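Long-range contact in thiosulfate sulfurtransferase TUM1 (Saccharomyces cerevisiae, PDB 3UTN), which accepts persulfide sulfur from NFS1 and passes it to UBA4 in the pathway for 2-thiolation of the wobble uridine of tRNAs: residues R129-K141 and Y174-V186. Numbering follows the deposited sequence.
With DMS (dimethyl sulfoxide), chain F.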
loop_
_atom_site.group_PDB
_atom_site.type_symbol
_atom_site.label_atom_id
_atom_site.label_comp_id
_atom_site.label_asym_id
_atom_site.label_seq_id
_atom_site.Cartn_x
_atom_site.Cartn_y
_atom_site.Cartn_z
ATOM N N ARG A 129 -1.260 -0.669 1.084
ATOM C CA ARG A 129 -1.707 0.697 1.260
ATOM C C ARG A 129 -2.505 0.807 2.541
ATOM O O ARG A 129 -2.298 1.713 3.340
ATOM C CB ARG A 129 -2.590 1.112 0.090
ATOM C CG ARG A 129 -3.288 2.431 0.312
ATOM C CD ARG A 129 -2.306 3.554 0.081
ATOM N NE ARG A 129 -2.853 4.833 0.484
ATOM C CZ ARG A 129 -2.331 5.998 0.134
ATOM N NH1 ARG A 129 -1.260 6.033 -0.640
ATOM N NH2 ARG A 129 -2.886 7.125 0.549
ATOM N N CYS A 130 -3.426 -0.128 2.718
ATOM C CA CYS A 130 -4.275 -0.137 3.879
ATOM C C CYS A 130 -3.499 -0.416 5.160
ATOM O O CYS A 130 -3.630 0.318 6.133
ATOM C CB CYS A 130 -5.364 -1.170 3.716
ATOM S SG CYS A 130 -6.248 -1.395 5.255
ATOM N N ALA A 131 -2.702 -1.481 5.160
ATOM C CA ALA A 131 -1.895 -1.821 6.329
ATOM C C ALA A 131 -1.045 -0.618 6.682
ATOM O O ALA A 131 -0.942 -0.211 7.837
ATOM C CB ALA A 131 -1.015 -3.022 6.040
ATOM N N TRP A 132 -0.464 -0.033 5.652
ATOM C CA TRP A 132 0.379 1.112 5.816
ATOM C C TRP A 132 -0.391 2.279 6.354
ATOM O O TRP A 132 0.062 2.928 7.275
ATOM C CB TRP A 132 1.005 1.416 4.492
ATOM C CG TRP A 132 1.737 2.700 4.436
ATOM C CD1 TRP A 132 3.004 2.983 4.927
ATOM C CD2 TRP A 132 1.282 3.920 3.806
ATOM N NE1 TRP A 132 3.345 4.274 4.652
ATOM C CE2 TRP A 132 2.356 4.892 3.980
ATOM C CE3 TRP A 132 0.126 4.298 3.148
ATOM C CZ2 TRP A 132 2.256 6.178 3.506
ATOM C CZ3 TRP A 132 0.040 5.601 2.666
ATOM C CH2 TRP A 132 1.077 6.517 2.850
ATOM N N THR A 133 -1.572 2.526 5.802
ATOM C CA THR A 133 -2.443 3.594 6.291
ATOM C C THR A 133 -2.758 3.408 7.770
ATOM O O THR A 133 -2.629 4.337 8.563
ATOM C CB THR A 133 -3.746 3.652 5.489
ATOM O OG1 THR A 133 -3.424 3.892 4.122
ATOM C CG2 THR A 133 -4.658 4.767 6.005
ATOM N N LEU A 134 -3.172 2.200 8.127
ATOM C CA LEU A 134 -3.417 1.854 9.516
ATOM C C LEU A 134 -2.189 2.129 10.355
ATOM O O LEU A 134 -2.271 2.787 11.384
ATOM C CB LEU A 134 -3.805 0.386 9.631
ATOM C CG LEU A 134 -5.124 0.053 8.946
ATOM C CD1 LEU A 134 -5.288 -1.451 8.907
ATOM C CD2 LEU A 134 -6.287 0.716 9.666
ATOM N N GLY A 135 -1.051 1.627 9.889
ATOM C CA GLY A 135 0.222 1.841 10.557
ATOM C C GLY A 135 0.578 3.307 10.627
ATOM O O GLY A 135 0.940 3.802 11.687
ATOM N N VAL A 136 0.463 4.010 9.503
ATOM C CA VAL A 136 0.812 5.426 9.471
ATOM C C VAL A 136 -0.062 6.178 10.450
ATOM O O VAL A 136 0.405 7.064 11.149
ATOM C CB VAL A 136 0.690 6.036 8.068
ATOM C CG1 VAL A 136 0.832 7.550 8.121
ATOM C CG2 VAL A 136 1.756 5.461 7.163
ATOM N N MET A 137 -1.326 5.784 10.516
ATOM C CA MET A 137 -2.258 6.399 11.429
ATOM C C MET A 137 -2.068 5.906 12.849
ATOM O O MET A 137 -2.914 6.133 13.706
ATOM C CB MET A 137 -3.683 6.167 10.957
ATOM C CG MET A 137 -4.069 7.037 9.780
ATOM S SD MET A 137 -3.607 8.760 10.038
ATOM C CE MET A 137 -4.643 9.220 11.425
ATOM N N GLY A 138 -0.950 5.230 13.085
ATOM C CA GLY A 138 -0.509 4.906 14.425
ATOM C C GLY A 138 -1.249 3.752 15.044
ATOM O O GLY A 138 -1.219 3.574 16.260
ATOM N N HIS A 139 -1.927 2.956 14.230
ATOM C CA HIS A 139 -2.567 1.801 14.804
ATOM C C HIS A 139 -1.499 0.879 15.298
ATOM O O HIS A 139 -0.591 0.538 14.549
ATOM C CB HIS A 139 -3.501 1.101 13.849
ATOM C CG HIS A 139 -4.367 0.100 14.540
ATOM N ND1 HIS A 139 -5.508 0.440 15.133
ATOM C CD2 HIS A 139 -4.179 -1.249 14.788
ATOM C CE1 HIS A 139 -6.058 -0.640 15.696
ATOM N NE2 HIS A 139 -5.242 -1.674 15.488
ATOM N N PRO A 140 -1.572 0.500 16.585
ATOM C CA PRO A 140 -0.476 -0.175 17.259
ATOM C C PRO A 140 -0.101 -1.480 16.580
ATOM O O PRO A 140 1.072 -1.728 16.328
ATOM C CB PRO A 140 -1.039 -0.440 18.657
ATOM C CG PRO A 140 -2.020 0.656 18.869
ATOM C CD PRO A 140 -2.662 0.830 17.518
ATOM N N LYS A 141 -1.098 -2.299 16.276
ATOM C CA LYS A 141 -0.823 -3.631 15.783
ATOM C C LYS A 141 -1.492 -3.826 14.453
ATOM O O LYS A 141 -2.713 -3.942 14.350
ATOM C CB LYS A 141 -1.245 -4.683 16.804
ATOM C CG LYS A 141 -0.468 -4.576 18.114
ATOM C CD LYS A 141 -1.092 -5.412 19.220
ATOM C CE LYS A 141 -2.458 -4.891 19.637
ATOM N NZ LYS A 141 -2.451 -3.496 20.167
ATOM N N TYR A 174 -12.696 5.202 17.806
ATOM C CA TYR A 174 -11.296 5.066 17.510
ATOM C C TYR A 174 -10.707 6.430 17.263
ATOM O O TYR A 174 -11.227 7.215 16.472
ATOM C CB TYR A 174 -11.116 4.214 16.272
ATOM C CG TYR A 174 -9.679 3.904 15.943
ATOM C CD1 TYR A 174 -9.150 2.652 16.215
ATOM C CD2 TYR A 174 -8.859 4.857 15.343
ATOM C CE1 TYR A 174 -7.841 2.356 15.901
ATOM C CE2 TYR A 174 -7.548 4.569 15.028
ATOM C CZ TYR A 174 -7.050 3.314 15.306
ATOM O OH TYR A 174 -5.756 3.017 14.997
ATOM N N GLU A 175 -9.600 6.701 17.929
ATOM C CA GLU A 175 -8.928 7.960 17.733
ATOM C C GLU A 175 -7.442 7.722 17.675
ATOM O O GLU A 175 -6.828 7.330 18.664
ATOM C CB GLU A 175 -9.282 8.932 18.854
ATOM C CG GLU A 175 -8.879 10.363 18.562
ATOM C CD GLU A 175 -9.452 11.336 19.566
ATOM O OE1 GLU A 175 -10.503 11.019 20.166
ATOM O OE2 GLU A 175 -8.848 12.414 19.747
ATOM N N SER A 176 -6.876 7.944 16.495
ATOM C CA SER A 176 -5.442 7.861 16.315
ATOM C C SER A 176 -4.777 8.835 17.274
ATOM O O SER A 176 -5.063 10.031 17.253
ATOM C CB SER A 176 -5.068 8.202 14.877
ATOM O OG SER A 176 -3.661 8.258 14.737
ATOM N N SER A 177 -3.914 8.309 18.133
ATOM C CA SER A 177 -3.217 9.123 19.121
ATOM C C SER A 177 -1.944 9.688 18.512
ATOM O O SER A 177 -1.427 10.714 18.955
ATOM C CB SER A 177 -2.888 8.287 20.356
ATOM O OG SER A 177 -2.052 7.198 20.019
ATOM N N GLU A 178 -1.450 9.003 17.487
ATOM C CA GLU A 178 -0.244 9.404 16.787
ATOM C C GLU A 178 -0.355 8.985 15.337
ATOM O O GLU A 178 -1.067 8.036 14.998
ATOM C CB GLU A 178 0.994 8.757 17.415
ATOM C CG GLU A 178 0.898 7.244 17.566
ATOM C CD GLU A 178 2.159 6.613 18.124
ATOM O OE1 GLU A 178 2.140 5.390 18.386
ATOM O OE2 GLU A 178 3.169 7.327 18.295
ATOM N N SER A 179 0.340 9.703 14.476
ATOM C CA SER A 179 0.406 9.302 13.092
ATOM C C SER A 179 1.803 9.563 12.576
ATOM O O SER A 179 2.580 10.296 13.195
ATOM C CB SER A 179 -0.673 9.997 12.263
ATOM O OG SER A 179 -0.524 11.399 12.304
ATOM N N PHE A 180 2.130 8.944 11.452
ATOM C CA PHE A 180 3.497 8.935 10.987
ATOM C C PHE A 180 3.625 9.432 9.556
ATOM O O PHE A 180 4.574 9.074 8.862
ATOM C CB PHE A 180 4.091 7.535 11.157
ATOM C CG PHE A 180 4.004 7.020 12.566
ATOM C CD1 PHE A 180 4.880 7.480 13.540
ATOM C CD2 PHE A 180 3.022 6.104 12.930
ATOM C CE1 PHE A 180 4.797 7.020 14.846
ATOM C CE2 PHE A 180 2.935 5.640 14.231
ATOM C CZ PHE A 180 3.822 6.099 15.192
ATOM N N GLN A 181 2.678 10.267 9.128
ATOM C CA GLN A 181 2.709 10.843 7.780
ATOM C C GLN A 181 4.054 11.495 7.514
ATOM O O GLN A 181 4.639 11.311 6.449
ATOM C CB GLN A 181 1.600 11.876 7.575
ATOM C CG GLN A 181 0.189 11.317 7.633
ATOM C CD GLN A 181 -0.400 11.392 9.021
ATOM O OE1 GLN A 181 0.309 11.238 10.020
ATOM N NE2 GLN A 181 -1.699 11.640 9.094
ATOM N N ASP A 182 4.537 12.248 8.498
ATOM C CA ASP A 182 5.826 12.929 8.406
ATOM C C ASP A 182 6.980 11.970 8.112
ATOM O O ASP A 182 7.903 12.311 7.379
ATOM C CB ASP A 182 6.100 13.736 9.685
ATOM C CG ASP A 182 6.117 12.871 10.949
ATOM O OD1 ASP A 182 5.587 11.733 10.929
ATOM O OD2 ASP A 182 6.662 13.339 11.975
ATOM N N LYS A 183 6.926 10.773 8.688
ATOM C CA LYS A 183 7.979 9.785 8.491
ATOM C C LYS A 183 7.712 8.896 7.288
ATOM O O LYS A 183 8.596 8.173 6.832
ATOM C CB LYS A 183 8.133 8.909 9.739
ATOM C CG LYS A 183 8.993 9.520 10.835
ATOM C CD LYS A 183 9.336 8.494 11.910
ATOM C CE LYS A 183 8.182 8.272 12.879
ATOM N NZ LYS A 183 8.411 7.114 13.790
ATOM N N GLU A 184 6.489 8.941 6.777
ATOM C CA GLU A 184 6.025 7.905 5.864
ATOM C C GLU A 184 5.595 8.424 4.521
ATOM O O GLU A 184 5.588 7.688 3.539
ATOM C CB GLU A 184 4.864 7.159 6.502
ATOM C CG GLU A 184 5.312 6.272 7.640
ATOM C CD GLU A 184 6.063 5.065 7.133
ATOM O OE1 GLU A 184 7.046 4.668 7.775
ATOM O OE2 GLU A 184 5.666 4.523 6.085
ATOM N N ILE A 185 5.206 9.689 4.494
ATOM C CA ILE A 185 4.618 10.270 3.312
ATOM C C ILE A 185 5.462 11.440 2.876
ATOM O O ILE A 185 5.692 12.373 3.645
ATOM C CB ILE A 185 3.171 10.732 3.570
ATOM C CG1 ILE A 185 2.307 9.534 3.956
ATOM C CG2 ILE A 185 2.610 11.468 2.358
ATOM C CD1 ILE A 185 0.916 9.877 4.414
ATOM N N VAL A 186 5.940 11.370 1.643
ATOM C CA VAL A 186 6.589 12.505 1.037
ATOM C C VAL A 186 5.479 13.329 0.432
ATOM O O VAL A 186 4.642 12.812 -0.301
ATOM C CB VAL A 186 7.569 12.110 -0.072
ATOM C CG1 VAL A 186 8.494 13.276 -0.366
ATOM C CG2 VAL A 186 8.372 10.890 0.337
HETATM S S DMS F . 2.603 13.932 11.633
HETATM O O DMS F . 2.954 12.490 11.503
HETATM C C1 DMS F . 1.305 14.311 10.574
HETATM C C2 DMS F . 1.840 14.202 13.160
HETATM O O HOH W 1 -4.230 4.846 15.532
HETATM O O HOH W 2 -3.067 5.907 17.716
HETATM O O HOH W 3 -0.697 4.531 18.567
HETATM O O HOH W 4 2.060 2.769 16.676
#
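Trp132 and Glu184 meet where helix 127-136 of the first rhodanese domain packs against the 174-186 chain, which ends in edge strand 185-186 of the second five-stranded sheet: a worked example of a chain that links two domains by bonding to a helix and its end. Along Glu184, CB sits between Val136 CG2 (3.6 Å) and Trp132 NE1. CG, anti to the carbonyl carbon, lies 3.7 Å from Val136 CG2. A bend at chi2 (-72°) turns the carboxylate to the indole, CD 3.8 Å from Trp132 NE1. OE2 accepts a bent hydrogen bond (142°) from Trp132 NE1 at 2.7 Å, in the ring plane but on its own anti side. Beyond NE1, Ile185 CG1 lies 3.4 Å from Trp132 CZ2. A Schellman motif at Gly138 holds Leu134 O and Gly135 O, while Phe180 N donates to Val136 O (2.6 Å) and Ser176 OG to Met137 O, just past the helix. Farther on, His139 ND1 and Tyr174 OH share a hydrogen bond of 2.6 Å, the rings rim to rim; Asp114 O holds His139 NE2. Glu184 OE2, shared by Trp132 and a salt bridge from Lys292 of the second domain, thus joins both domains, with the Trp132 side chain about 9 Å from that of persulfide-forming Cys282.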